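Long-range contacts in Mn transporter subunit (Synechocystis sp. PCC 6803, PDB 3UJP), which probably captures manganese(II) in the periplasm and delivers it to an ABC-type manganese transporter, as the metal-binding solute-binding component: residues T37-A42 / D272-E277; E56-I61 / P72-K77; A63-Y68 / M89-W94; L83-G88 / P106-T111. All coordinates share one frame; numbering follows the deposited sequence.

Contact 1. Residues T37-A42 / D272-E277; sequences TFTVLA and DSLSTE. With MN (manganese (II) ion), chain D.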
loop_
_atom_site.group_PDB
_atom_site.type_symbol
_atom_site.label_atom_id
_atom_site.label_comp_id
_atom_site.label_asym_id
_atom_site.label_seq_id
_atom_site.Cartn_x
_atom_site.Cartn_y
_atom_site.Cartn_z
ATOM N N THR A 37 6.563 -13.659 9.143
ATOM C CA THR A 37 7.138 -14.856 8.578
ATOM C C THR A 37 6.332 -15.417 7.421
ATOM O O THR A 37 6.851 -15.544 6.299
ATOM C CB THR A 37 7.345 -15.894 9.658
ATOM O OG1 THR A 37 6.151 -16.021 10.441
ATOM C CG2 THR A 37 8.453 -15.418 10.553
ATOM N N PHE A 38 5.071 -15.748 7.675
ATOM C CA PHE A 38 4.212 -16.263 6.612
ATOM C C PHE A 38 2.903 -15.515 6.418
ATOM O O PHE A 38 2.464 -14.757 7.283
ATOM C CB PHE A 38 3.950 -17.759 6.774
ATOM C CG PHE A 38 3.192 -18.129 8.007
ATOM C CD1 PHE A 38 1.940 -18.705 7.913
ATOM C CD2 PHE A 38 3.742 -17.937 9.250
ATOM C CE1 PHE A 38 1.259 -19.060 9.026
ATOM C CE2 PHE A 38 3.061 -18.288 10.368
ATOM C CZ PHE A 38 1.821 -18.857 10.259
ATOM N N THR A 39 2.302 -15.755 5.259
ATOM C CA THR A 39 1.069 -15.117 4.822
ATOM C C THR A 39 -0.129 -15.194 5.766
ATOM O O THR A 39 -0.989 -14.317 5.729
ATOM C CB THR A 39 0.584 -15.772 3.564
ATOM O OG1 THR A 39 0.194 -17.114 3.885
ATOM C CG2 THR A 39 1.681 -15.784 2.520
ATOM N N VAL A 40 -0.253 -16.254 6.561
ATOM C CA VAL A 40 -1.393 -16.290 7.466
ATOM C C VAL A 40 -1.189 -15.206 8.498
ATOM O O VAL A 40 -2.047 -14.355 8.681
ATOM C CB VAL A 40 -1.566 -17.607 8.165
ATOM C CG1 VAL A 40 -2.776 -17.531 9.046
ATOM C CG2 VAL A 40 -1.722 -18.724 7.148
ATOM N N LEU A 41 -0.041 -15.215 9.162
ATOM C CA LEU A 41 0.255 -14.129 10.078
ATOM C C LEU A 41 0.110 -12.775 9.385
ATOM O O LEU A 41 -0.272 -11.788 10.015
ATOM C CB LEU A 41 1.651 -14.265 10.662
ATOM C CG LEU A 41 1.818 -15.277 11.776
ATOM C CD1 LEU A 41 3.049 -14.944 12.596
ATOM C CD2 LEU A 41 0.576 -15.283 12.638
ATOM N N ALA A 42 0.413 -12.708 8.094
ATOM C CA ALA A 42 0.382 -11.407 7.422
ATOM C C ALA A 42 -1.032 -10.809 7.377
ATOM O O ALA A 42 -1.199 -9.605 7.574
ATOM C CB ALA A 42 1.023 -11.476 6.023
ATOM N N ASP A 272 -0.673 -23.508 6.722
ATOM C CA ASP A 272 0.580 -22.777 6.806
ATOM C C ASP A 272 0.644 -21.663 5.777
ATOM O O ASP A 272 1.643 -20.953 5.693
ATOM C CB ASP A 272 1.752 -23.744 6.655
ATOM C CG ASP A 272 1.891 -24.717 7.853
ATOM O OD1 ASP A 272 1.299 -24.484 8.910
ATOM O OD2 ASP A 272 2.624 -25.711 7.741
ATOM N N SER A 273 -0.422 -21.510 5.000
ATOM C CA SER A 273 -0.480 -20.474 3.975
ATOM C C SER A 273 -1.882 -20.365 3.380
ATOM O O SER A 273 -2.604 -21.358 3.278
ATOM C CB SER A 273 0.539 -20.756 2.869
ATOM O OG SER A 273 0.070 -20.298 1.614
ATOM N N LEU A 274 -2.218 -19.157 2.945
ATOM C CA LEU A 274 -3.501 -18.831 2.361
ATOM C C LEU A 274 -3.478 -19.063 0.891
ATOM O O LEU A 274 -2.609 -19.749 0.406
ATOM C CB LEU A 274 -3.830 -17.371 2.575
ATOM C CG LEU A 274 -3.509 -16.685 3.887
ATOM C CD1 LEU A 274 -3.822 -15.259 3.771
ATOM C CD2 LEU A 274 -4.314 -17.251 4.983
ATOM N N SER A 275 -4.435 -18.474 0.182
ATOM C CA SER A 275 -4.526 -18.629 -1.266
ATOM C C SER A 275 -4.435 -17.280 -1.972
ATOM O O SER A 275 -4.264 -16.244 -1.331
ATOM C CB SER A 275 -5.829 -19.336 -1.647
ATOM O OG SER A 275 -5.670 -20.094 -2.834
ATOM N N THR A 276 -4.549 -17.303 -3.296
ATOM C CA THR A 276 -4.478 -16.086 -4.090
ATOM C C THR A 276 -5.800 -15.324 -3.953
ATOM O O THR A 276 -6.722 -15.784 -3.293
ATOM C CB THR A 276 -4.183 -16.411 -5.560
ATOM O OG1 THR A 276 -5.196 -17.291 -6.070
ATOM C CG2 THR A 276 -2.820 -17.107 -5.695
ATOM N N GLU A 277 -5.880 -14.141 -4.546
ATOM C CA GLU A 277 -7.147 -13.429 -4.622
ATOM C C GLU A 277 -8.189 -14.398 -5.165
ATOM O O GLU A 277 -9.359 -14.361 -4.771
ATOM C CB GLU A 277 -7.002 -12.255 -5.585
ATOM C CG GLU A 277 -6.271 -12.654 -6.870
ATOM C CD GLU A 277 -6.330 -11.602 -7.965
ATOM O OE1 GLU A 277 -6.965 -10.546 -7.764
ATOM O OE2 GLU A 277 -5.732 -11.847 -9.036
HETATM MN MN MN D . 2.846 -26.867 9.272
#
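At the edge of the manganese site, Phe38, Thr39 and Val40, where helix 39-49 begins, pack on the loop that carries the metal ligand Asp272. Asp272 OD2 binds manganese at 1.9 Å; His66, His131 and Glu197 complete the protein ligands. The CA-CB bond of Asp272 points away from 37-42, while its carbonyl O faces Phe38: the ring of this N-cap residue brings CD1 to 3.2 Å from Asp272 O. Next along the loop, Leu274 N donates to Thr39 OG1 at 3.3 Å, with a fairly straight N-H...O angle of 160°. The hydroxyl reaches this amide because OG1 sits between the backbone N and the carbonyl carbon of Thr39 (chi1 67°). The apolar part is Leu274 CD2 on Val40 CG2 at 3.7 Å; the other methyl, Leu274 CD1, lies 3.6 Å from Thr39 O, so the two methyls rest on neighbouring residues. Ser273 OG bonds Leu274 O at 3.0 Å, a link within the loop itself. All six touching residues are buried. A helix start packed against a ligand-bearing loop of the other lobe is in keeping with the interlobe metal site of the cluster A solute-binding proteins.

Contact 2. Residues E56-I61 / P72-K77; sequences ESITRI and PSDIVK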
loop_
_atom_site.group_PDB
_atom_site.type_symbol
_atom_site.label_atom_id
_atom_site.label_comp_id
_atom_site.label_asym_id
_atom_site.label_seq_id
_atom_site.Cartn_x
_atom_site.Cartn_y
_atom_site.Cartn_z
ATOM N N GLU A 56 3.906 -6.809 5.667
ATOM C CA GLU A 56 4.421 -7.579 4.560
ATOM C C GLU A 56 4.886 -8.928 5.062
ATOM O O GLU A 56 5.175 -9.087 6.239
ATOM C CB GLU A 56 5.561 -6.811 3.929
ATOM C CG GLU A 56 6.079 -7.362 2.634
ATOM C CD GLU A 56 7.244 -6.524 2.119
ATOM O OE1 GLU A 56 7.596 -5.529 2.813
ATOM O OE2 GLU A 56 7.801 -6.857 1.039
ATOM N N SER A 57 4.933 -9.902 4.170
ATOM C CA SER A 57 5.321 -11.247 4.525
ATOM C C SER A 57 6.705 -11.592 3.965
ATOM O O SER A 57 7.121 -11.044 2.935
ATOM C CB SER A 57 4.306 -12.208 3.934
ATOM O OG SER A 57 4.428 -13.532 4.451
ATOM N N ILE A 58 7.414 -12.511 4.631
ATOM C CA ILE A 58 8.667 -13.048 4.092
ATOM C C ILE A 58 8.334 -14.033 2.966
ATOM O O ILE A 58 8.684 -13.825 1.784
ATOM C CB ILE A 58 9.519 -13.804 5.156
ATOM C CG1 ILE A 58 9.868 -12.929 6.360
ATOM C CG2 ILE A 58 10.795 -14.367 4.532
ATOM C CD1 ILE A 58 10.862 -11.926 6.075
ATOM N N THR A 59 7.667 -15.120 3.356
ATOM C CA THR A 59 7.308 -16.204 2.446
ATOM C C THR A 59 6.117 -15.767 1.612
ATOM O O THR A 59 5.142 -15.250 2.151
ATOM C CB THR A 59 6.871 -17.406 3.238
ATOM O OG1 THR A 59 5.702 -17.047 3.970
ATOM C CG2 THR A 59 7.936 -17.822 4.227
ATOM N N ARG A 60 6.171 -15.978 0.303
ATOM C CA ARG A 60 5.152 -15.367 -0.545
ATOM C C ARG A 60 4.168 -16.339 -1.206
ATOM O O ARG A 60 4.252 -16.631 -2.402
ATOM C CB ARG A 60 5.783 -14.389 -1.536
ATOM C CG ARG A 60 6.717 -13.401 -0.833
ATOM C CD ARG A 60 6.968 -12.160 -1.658
ATOM N NE ARG A 60 7.706 -11.161 -0.891
ATOM C CZ ARG A 60 7.954 -9.923 -1.318
ATOM N NH1 ARG A 60 8.632 -9.078 -0.551
ATOM N NH2 ARG A 60 7.519 -9.524 -2.511
ATOM N N ILE A 61 3.223 -16.790 -0.376
ATOM C CA ILE A 61 2.077 -17.665 -0.706
ATOM C C ILE A 61 2.517 -19.097 -0.785
ATOM O O ILE A 61 3.706 -19.368 -0.804
ATOM C CB ILE A 61 1.346 -17.313 -2.003
ATOM C CG1 ILE A 61 -0.144 -17.118 -1.740
ATOM C CG2 ILE A 61 1.555 -18.415 -3.042
ATOM C CD1 ILE A 61 -0.447 -15.916 -0.888
ATOM N N PRO A 72 18.351 -13.310 -0.092
ATOM C CA PRO A 72 18.985 -12.178 0.607
ATOM C C PRO A 72 18.121 -10.914 0.605
ATOM O O PRO A 72 18.230 -10.120 1.546
ATOM C CB PRO A 72 20.290 -11.959 -0.175
ATOM C CG PRO A 72 20.394 -13.143 -1.150
ATOM C CD PRO A 72 18.977 -13.545 -1.406
ATOM N N SER A 73 17.293 -10.741 -0.431
ATOM C CA SER A 73 16.217 -9.739 -0.422
ATOM C C SER A 73 15.398 -9.896 0.848
ATOM O O SER A 73 15.033 -8.914 1.494
ATOM C CB SER A 73 15.276 -9.915 -1.611
ATOM O OG SER A 73 15.989 -10.055 -2.823
ATOM N N ASP A 74 15.091 -11.137 1.196
ATOM C CA ASP A 74 14.447 -11.398 2.470
ATOM C C ASP A 74 15.249 -10.727 3.577
ATOM O O ASP A 74 14.686 -9.996 4.393
ATOM C CB ASP A 74 14.312 -12.905 2.734
ATOM C CG ASP A 74 13.304 -13.581 1.814
ATOM O OD1 ASP A 74 12.998 -14.760 2.069
ATOM O OD2 ASP A 74 12.812 -12.952 0.848
ATOM N N ILE A 75 16.566 -10.963 3.594
ATOM C CA ILE A 75 17.411 -10.415 4.659
ATOM C C ILE A 75 17.508 -8.907 4.554
ATOM O O ILE A 75 17.552 -8.208 5.575
ATOM C CB ILE A 75 18.834 -10.996 4.684
ATOM C CG1 ILE A 75 18.802 -12.520 4.625
ATOM C CG2 ILE A 75 19.529 -10.574 5.960
ATOM C CD1 ILE A 75 19.240 -13.184 5.920
ATOM N N VAL A 76 17.542 -8.407 3.323
ATOM C CA VAL A 76 17.550 -6.964 3.111
ATOM C C VAL A 76 16.315 -6.348 3.771
ATOM O O VAL A 76 16.443 -5.424 4.584
ATOM C CB VAL A 76 17.698 -6.556 1.597
ATOM C CG1 VAL A 76 16.358 -6.588 0.857
ATOM C CG2 VAL A 76 18.308 -5.176 1.479
ATOM N N LYS A 77 15.132 -6.883 3.444
ATOM C CA LYS A 77 13.874 -6.389 4.007
ATOM C C LYS A 77 13.989 -6.321 5.501
ATOM O O LYS A 77 13.997 -5.249 6.064
ATOM C CB LYS A 77 12.686 -7.263 3.612
ATOM C CG LYS A 77 12.188 -7.017 2.182
ATOM C CD LYS A 77 11.025 -7.950 1.798
ATOM C CE LYS A 77 11.499 -9.402 1.606
ATOM N NZ LYS A 77 10.395 -10.396 1.345
#
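Lys77 reaches from helix 72-80 alongside the pair formed by Glu56 and Arg60, which stand on the end of strand 54-57 and the segment after it. Its chain crosses that of Glu56 at about a right angle, with Lys77 CD 3.5 Å from Glu56 OE2, so methylene rather than ammonium rests on the carboxylate. A bend at chi3 (-71°) swings NZ aside, and Lys77 NZ lies 4.4 Å from Glu56 OE2, beyond salt-bridge range. Arg60 comes from the opposite direction, with its guanidinium edge toward NZ. The two like charges are probably offset by acids: Arg60 NH1 pairs with Glu56 OE2 at 2.9 Å, and Lys77 NZ with Asp74 OD2 at 3.6 Å. With an alanine in place of this lysine, Asp74 is likely to lose its basic mate and a gap to open beside the Glu56 carboxylate. Next to these charges, Ile58 crosses Asp74 obliquely, its CG2 methyl 3.3 Å from Asp74 OD1; that oxygen is hydrogen-bonded to Tyr68 OH. Ile58 and Asp74 both also touch Phe98 of helix 95-100, and Ser57 rests on helix 39-49. The contact thus joins strand 54-57, outermost in this chain's sheet and beside strand 33-36, to helix 72-80, which leads on to strand 83-86.

Contact 3. Residues A63-Y68 / M89-W94; sequences AEIHGY and MNLERW. With MN (manganese (II) ion), chain D.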
loop_
_atom_site.group_PDB
_atom_site.type_symbol
_atom_site.label_atom_id
_atom_site.label_comp_id
_atom_site.label_asym_id
_atom_site.label_seq_id
_atom_site.Cartn_x
_atom_site.Cartn_y
_atom_site.Cartn_z
ATOM N N ALA A 63 3.925 -21.439 0.239
ATOM C CA ALA A 63 5.304 -21.879 0.332
ATOM C C ALA A 63 5.553 -22.533 1.662
ATOM O O ALA A 63 5.066 -22.069 2.682
ATOM C CB ALA A 63 6.257 -20.696 0.132
ATOM N N GLU A 64 6.308 -23.621 1.639
ATOM C CA GLU A 64 6.617 -24.350 2.858
ATOM C C GLU A 64 7.276 -23.406 3.861
ATOM O O GLU A 64 8.407 -22.995 3.672
ATOM C CB GLU A 64 7.477 -25.587 2.560
ATOM C CG GLU A 64 8.545 -25.894 3.612
ATOM C CD GLU A 64 7.976 -26.549 4.856
ATOM O OE1 GLU A 64 8.755 -27.144 5.645
ATOM O OE2 GLU A 64 6.747 -26.474 5.036
ATOM N N ILE A 65 6.537 -23.069 4.919
ATOM C CA ILE A 65 6.929 -22.063 5.915
ATOM C C ILE A 65 7.856 -22.581 6.989
ATOM O O ILE A 65 8.408 -21.785 7.729
ATOM C CB ILE A 65 5.689 -21.479 6.691
ATOM C CG1 ILE A 65 4.896 -22.608 7.363
ATOM C CG2 ILE A 65 4.773 -20.671 5.781
ATOM C CD1 ILE A 65 4.122 -22.157 8.569
ATOM N N HIS A 66 7.981 -23.901 7.102
ATOM C CA HIS A 66 8.686 -24.549 8.215
ATOM C C HIS A 66 10.196 -24.645 7.963
ATOM O O HIS A 66 10.992 -24.583 8.904
ATOM C CB HIS A 66 8.176 -25.975 8.411
ATOM C CG HIS A 66 6.904 -26.096 9.192
ATOM N ND1 HIS A 66 6.890 -26.304 10.551
ATOM C CD2 HIS A 66 5.614 -26.113 8.789
ATOM C CE1 HIS A 66 5.636 -26.418 10.960
ATOM N NE2 HIS A 66 4.843 -26.297 9.914
ATOM N N GLY A 67 10.597 -24.826 6.704
ATOM C CA GLY A 67 12.003 -24.990 6.384
ATOM C C GLY A 67 12.436 -24.097 5.252
ATOM O O GLY A 67 13.350 -24.432 4.502
ATOM N N TYR A 68 11.764 -22.953 5.143
ATOM C CA TYR A 68 11.992 -21.998 4.066
ATOM C C TYR A 68 13.444 -21.593 4.128
ATOM O O TYR A 68 14.071 -21.643 5.196
ATOM C CB TYR A 68 11.055 -20.782 4.227
ATOM C CG TYR A 68 11.250 -19.636 3.238
ATOM C CD1 TYR A 68 10.937 -19.787 1.889
ATOM C CD2 TYR A 68 11.713 -18.387 3.664
ATOM C CE1 TYR A 68 11.102 -18.733 0.989
ATOM C CE2 TYR A 68 11.883 -17.335 2.771
ATOM C CZ TYR A 68 11.583 -17.515 1.434
ATOM O OH TYR A 68 11.747 -16.482 0.531
ATOM N N MET A 89 7.428 -20.944 18.789
ATOM C CA MET A 89 7.172 -22.377 18.933
ATOM C C MET A 89 7.950 -23.200 17.880
ATOM O O MET A 89 7.572 -24.325 17.536
ATOM C CB MET A 89 5.663 -22.657 18.853
ATOM C CG MET A 89 4.857 -22.031 20.000
ATOM S SD MET A 89 3.107 -22.485 20.100
ATOM C CE MET A 89 3.145 -23.849 21.225
ATOM N N ASN A 90 9.039 -22.620 17.379
ATOM C CA ASN A 90 9.874 -23.254 16.362
ATOM C C ASN A 90 9.148 -23.526 15.032
ATOM O O ASN A 90 9.475 -24.483 14.314
ATOM C CB ASN A 90 10.482 -24.552 16.901
ATOM C CG ASN A 90 11.770 -24.936 16.191
ATOM O OD1 ASN A 90 12.493 -24.082 15.668
ATOM N ND2 ASN A 90 12.071 -26.225 16.181
ATOM N N LEU A 91 8.157 -22.701 14.704
ATOM C CA LEU A 91 7.418 -22.919 13.473
ATOM C C LEU A 91 8.370 -22.642 12.342
ATOM O O LEU A 91 8.700 -23.517 11.538
ATOM C CB LEU A 91 6.197 -21.991 13.359
ATOM C CG LEU A 91 5.427 -22.130 12.047
ATOM C CD1 LEU A 91 4.590 -23.368 12.081
ATOM C CD2 LEU A 91 4.568 -20.931 11.800
ATOM N N GLU A 92 8.802 -21.396 12.279
ATOM C CA GLU A 92 9.770 -21.005 11.284
ATOM C C GLU A 92 11.157 -21.428 11.814
ATOM O O GLU A 92 11.741 -20.775 12.671
ATOM C CB GLU A 92 9.635 -19.500 11.021
ATOM C CG GLU A 92 9.413 -18.675 12.291
ATOM C CD GLU A 92 7.953 -18.389 12.611
ATOM O OE1 GLU A 92 7.180 -18.120 11.680
ATOM O OE2 GLU A 92 7.591 -18.392 13.802
ATOM N N ARG A 93 11.659 -22.557 11.341
ATOM C CA ARG A 93 12.883 -23.110 11.894
ATOM C C ARG A 93 14.061 -22.239 11.538
ATOM O O ARG A 93 15.102 -22.282 12.212
ATOM C CB ARG A 93 13.093 -24.536 11.397
ATOM C CG ARG A 93 12.705 -25.572 12.434
ATOM C CD ARG A 93 12.814 -27.003 11.937
ATOM N NE ARG A 93 11.785 -27.378 10.964
ATOM C CZ ARG A 93 12.035 -27.648 9.684
ATOM N NH1 ARG A 93 13.278 -27.574 9.222
ATOM N NH2 ARG A 93 11.050 -27.987 8.860
ATOM N N TRP A 94 13.876 -21.436 10.489
ATOM C CA TRP A 94 14.938 -20.618 9.889
ATOM C C TRP A 94 15.063 -19.234 10.521
ATOM O O TRP A 94 15.983 -18.479 10.211
ATOM C CB TRP A 94 14.685 -20.446 8.388
ATOM C CG TRP A 94 13.279 -20.035 8.092
ATOM C CD1 TRP A 94 12.217 -20.859 7.839
ATOM C CD2 TRP A 94 12.756 -18.695 8.055
ATOM N NE1 TRP A 94 11.072 -20.119 7.639
ATOM C CE2 TRP A 94 11.375 -18.790 7.766
ATOM C CE3 TRP A 94 13.323 -17.427 8.221
ATOM C CZ2 TRP A 94 10.568 -17.674 7.637
ATOM C CZ3 TRP A 94 12.507 -16.318 8.096
ATOM C CH2 TRP A 94 11.154 -16.448 7.807
HETATM MN MN MN D . 2.846 -26.867 9.272
#
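His66 and Ile65 pair with Leu91, Arg93 and Trp94 where two loops, following strands 54-57 and 83-86 of the parallel sheet, form one wall of the manganese site. His66 NE2 binds the metal at 2.2 Å. Two hydrogen bonds join the loops. Arg93 N donates to His66 O at 3.2 Å, and Trp94 NE1 to Ile65 O at 3.1 Å; that oxygen lies near the indole plane, yet the N-H comes from above the carbonyl plane, 45° out of it. The same His66 O also sits over the centre of one face of the Arg93 guanidinium, whose NH1 makes a salt bridge with Glu220; this is probably the arginine that stabilises the entrance to the metal site. Among the aromatics, Tyr68 turns its edge to a face of Trp94 in a T-shaped pair, with centroids 5.7 Å apart and planes at 70°, while Glu92 CB lies over the opposite indole face, toward its rim. Tyr68 OH itself is bonded to Asp74. Leu91 makes further contacts with its fork, its CG lying anti to the backbone N (chi1 177°): Leu91 CD2 touches Ile65 CD1 at 3.5 Å, and Leu91 CD1 lies 3.4 Å from His66 CE1, beside the coordinating nitrogen.

Contact 4. Residues L83-G88 / P106-T111; sequences LILYNG and PSVVLT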
loop_
_atom_site.group_PDB
_atom_site.type_symbol
_atom_site.label_atom_id
_atom_site.label_comp_id
_atom_site.label_asym_id
_atom_site.label_seq_id
_atom_site.Cartn_x
_atom_site.Cartn_y
_atom_site.Cartn_z
ATOM N N LEU A 83 9.828 -3.486 12.798
ATOM C CA LEU A 83 9.388 -4.513 13.744
ATOM C C LEU A 83 9.113 -5.813 13.005
ATOM O O LEU A 83 8.614 -5.797 11.887
ATOM C CB LEU A 83 8.118 -4.093 14.489
ATOM C CG LEU A 83 7.437 -5.215 15.293
ATOM C CD1 LEU A 83 8.377 -5.815 16.315
ATOM C CD2 LEU A 83 6.185 -4.719 15.977
ATOM N N ILE A 84 9.434 -6.937 13.630
ATOM C CA ILE A 84 9.303 -8.233 12.975
ATOM C C ILE A 84 8.574 -9.198 13.871
ATOM O O ILE A 84 9.011 -9.511 14.972
ATOM C CB ILE A 84 10.667 -8.829 12.575
ATOM C CG1 ILE A 84 11.269 -8.047 11.396
ATOM C CG2 ILE A 84 10.512 -10.302 12.228
ATOM C CD1 ILE A 84 12.784 -8.050 11.362
ATOM N N LEU A 85 7.447 -9.666 13.368
ATOM C CA LEU A 85 6.481 -10.424 14.132
ATOM C C LEU A 85 6.514 -11.843 13.635
ATOM O O LEU A 85 6.361 -12.078 12.435
ATOM C CB LEU A 85 5.093 -9.846 13.869
ATOM C CG LEU A 85 4.494 -8.967 14.954
ATOM C CD1 LEU A 85 5.591 -8.196 15.619
ATOM C CD2 LEU A 85 3.467 -8.061 14.339
ATOM N N TYR A 86 6.718 -12.789 14.541
ATOM C CA TYR A 86 6.770 -14.172 14.130
ATOM C C TYR A 86 5.989 -15.060 15.088
ATOM O O TYR A 86 5.709 -14.666 16.217
ATOM C CB TYR A 86 8.221 -14.636 13.955
ATOM C CG TYR A 86 9.026 -14.880 15.223
ATOM C CD1 TYR A 86 9.544 -13.825 15.964
ATOM C CD2 TYR A 86 9.300 -16.173 15.656
ATOM C CE1 TYR A 86 10.302 -14.047 17.107
ATOM C CE2 TYR A 86 10.047 -16.408 16.800
ATOM C CZ TYR A 86 10.546 -15.342 17.521
ATOM O OH TYR A 86 11.288 -15.569 18.660
ATOM N N ASN A 87 5.634 -16.254 14.606
ATOM C CA ASN A 87 4.806 -17.195 15.361
ATOM C C ASN A 87 5.520 -17.751 16.588
ATOM O O ASN A 87 4.960 -17.744 17.672
ATOM C CB ASN A 87 4.296 -18.329 14.445
ATOM C CG ASN A 87 3.359 -19.296 15.151
ATOM O OD1 ASN A 87 2.213 -19.462 14.751
ATOM N ND2 ASN A 87 3.847 -19.945 16.200
ATOM N N GLY A 88 6.747 -18.242 16.427
ATOM C CA GLY A 88 7.462 -18.853 17.539
ATOM C C GLY A 88 7.149 -20.330 17.649
ATOM O O GLY A 88 6.649 -20.917 16.705
ATOM N N PRO A 106 13.069 -4.856 16.512
ATOM C CA PRO A 106 12.357 -5.616 17.533
ATOM C C PRO A 106 11.768 -6.911 17.011
ATOM O O PRO A 106 11.559 -7.049 15.821
ATOM C CB PRO A 106 11.262 -4.660 17.962
ATOM C CG PRO A 106 11.802 -3.342 17.679
ATOM C CD PRO A 106 12.697 -3.443 16.516
ATOM N N SER A 107 11.514 -7.864 17.892
ATOM C CA SER A 107 10.804 -9.064 17.457
ATOM C C SER A 107 9.958 -9.604 18.588
ATOM O O SER A 107 10.413 -9.673 19.726
ATOM C CB SER A 107 11.789 -10.144 17.025
ATOM O OG SER A 107 12.837 -9.573 16.276
ATOM N N VAL A 108 8.724 -9.987 18.280
ATOM C CA VAL A 108 7.857 -10.560 19.305
ATOM C C VAL A 108 7.192 -11.812 18.768
ATOM O O VAL A 108 7.044 -11.966 17.555
ATOM C CB VAL A 108 6.800 -9.546 19.810
ATOM C CG1 VAL A 108 7.431 -8.139 19.930
ATOM C CG2 VAL A 108 5.600 -9.510 18.900
ATOM N N VAL A 109 6.852 -12.737 19.660
ATOM C CA VAL A 109 6.182 -13.958 19.232
ATOM C C VAL A 109 4.674 -13.879 19.533
ATOM O O VAL A 109 4.249 -13.816 20.684
ATOM C CB VAL A 109 6.914 -15.306 19.713
ATOM C CG1 VAL A 109 8.202 -15.020 20.443
ATOM C CG2 VAL A 109 6.005 -16.221 20.542
ATOM N N LEU A 110 3.877 -13.840 18.474
ATOM C CA LEU A 110 2.436 -13.734 18.585
ATOM C C LEU A 110 1.863 -14.924 19.332
ATOM O O LEU A 110 0.658 -15.003 19.585
ATOM C CB LEU A 110 1.818 -13.669 17.203
ATOM C CG LEU A 110 2.496 -12.689 16.273
ATOM C CD1 LEU A 110 1.793 -12.693 14.921
ATOM C CD2 LEU A 110 2.494 -11.311 16.916
ATOM N N THR A 111 2.719 -15.850 19.708
ATOM C CA THR A 111 2.216 -17.097 20.230
ATOM C C THR A 111 2.199 -17.131 21.763
ATOM O O THR A 111 1.587 -18.015 22.358
ATOM C CB THR A 111 2.975 -18.267 19.599
ATOM O OG1 THR A 111 2.034 -19.129 18.950
ATOM C CG2 THR A 111 3.800 -19.028 20.615
#
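The Tyr86 ring lies over strand 107-109, with Val109 CB 4.2 Å above one face near the rim and Ser107 CB at its edge; it also stacks with Phe95. Strands 83-86 and 107-109 are neighbours in a parallel sheet, the two ends of a beta-alpha-beta unit through helix 95-100, and run 20° from parallel. With CG between the backbone N and the carbonyl carbon (chi1 74°), the ring leans across to the next strand, and Tyr86 OH comes 3.6 Å from Val109 CG1. Were a serine to replace this tyrosine, Val109 is likely to be uncovered and Phe95 left without its stacking partner. Backbone bonds alternate in the parallel manner. Ile84 N donates to Pro106 O, Val108 N weakly to Ile84 O, Tyr86 N to Val108 O (3.1 Å, 178°) and Leu110 N to Tyr86 O (3.0 Å). On the face bearing Leu85 and Val108, Leu85 CD1 lies beside Val108 CG2 at 3.5 Å, the two side chains pointing the same way; Leu110 CD2 also reaches Leu85 CG at 3.7 Å. The backbone angles of Gly88 call for glycine. Asn87, whose OD1 is hydrogen-bonded to Tyr142 OH, also donates from ND2 to Gly88 O at 3.0 Å, from above the carbonyl plane.

From the N terminus, strand 33-36 leads into 37-42, the first half of contact 1, which closes only at 272-277 and so spans the other three. Contact 2 opens at 56-61 and closes at 72-77. Contact 3 opens within that short loop, at 63-68, and closes at 89-94, so 2 and 3 cross, joined by the Asp74 and Tyr68 bond. Contact 4 opens at 83-88, before contact 3 closes, and ends at 106-111; 3 and 4 cross, while 2 and 4 lie in series at the same sheet. Thr37 bonds both Thr59 and Glu92, linking contact 1 to 2 and 3. Contacts 1 and 3 meet at manganese, tying the N-terminal sheet to the loop after strand 264-269.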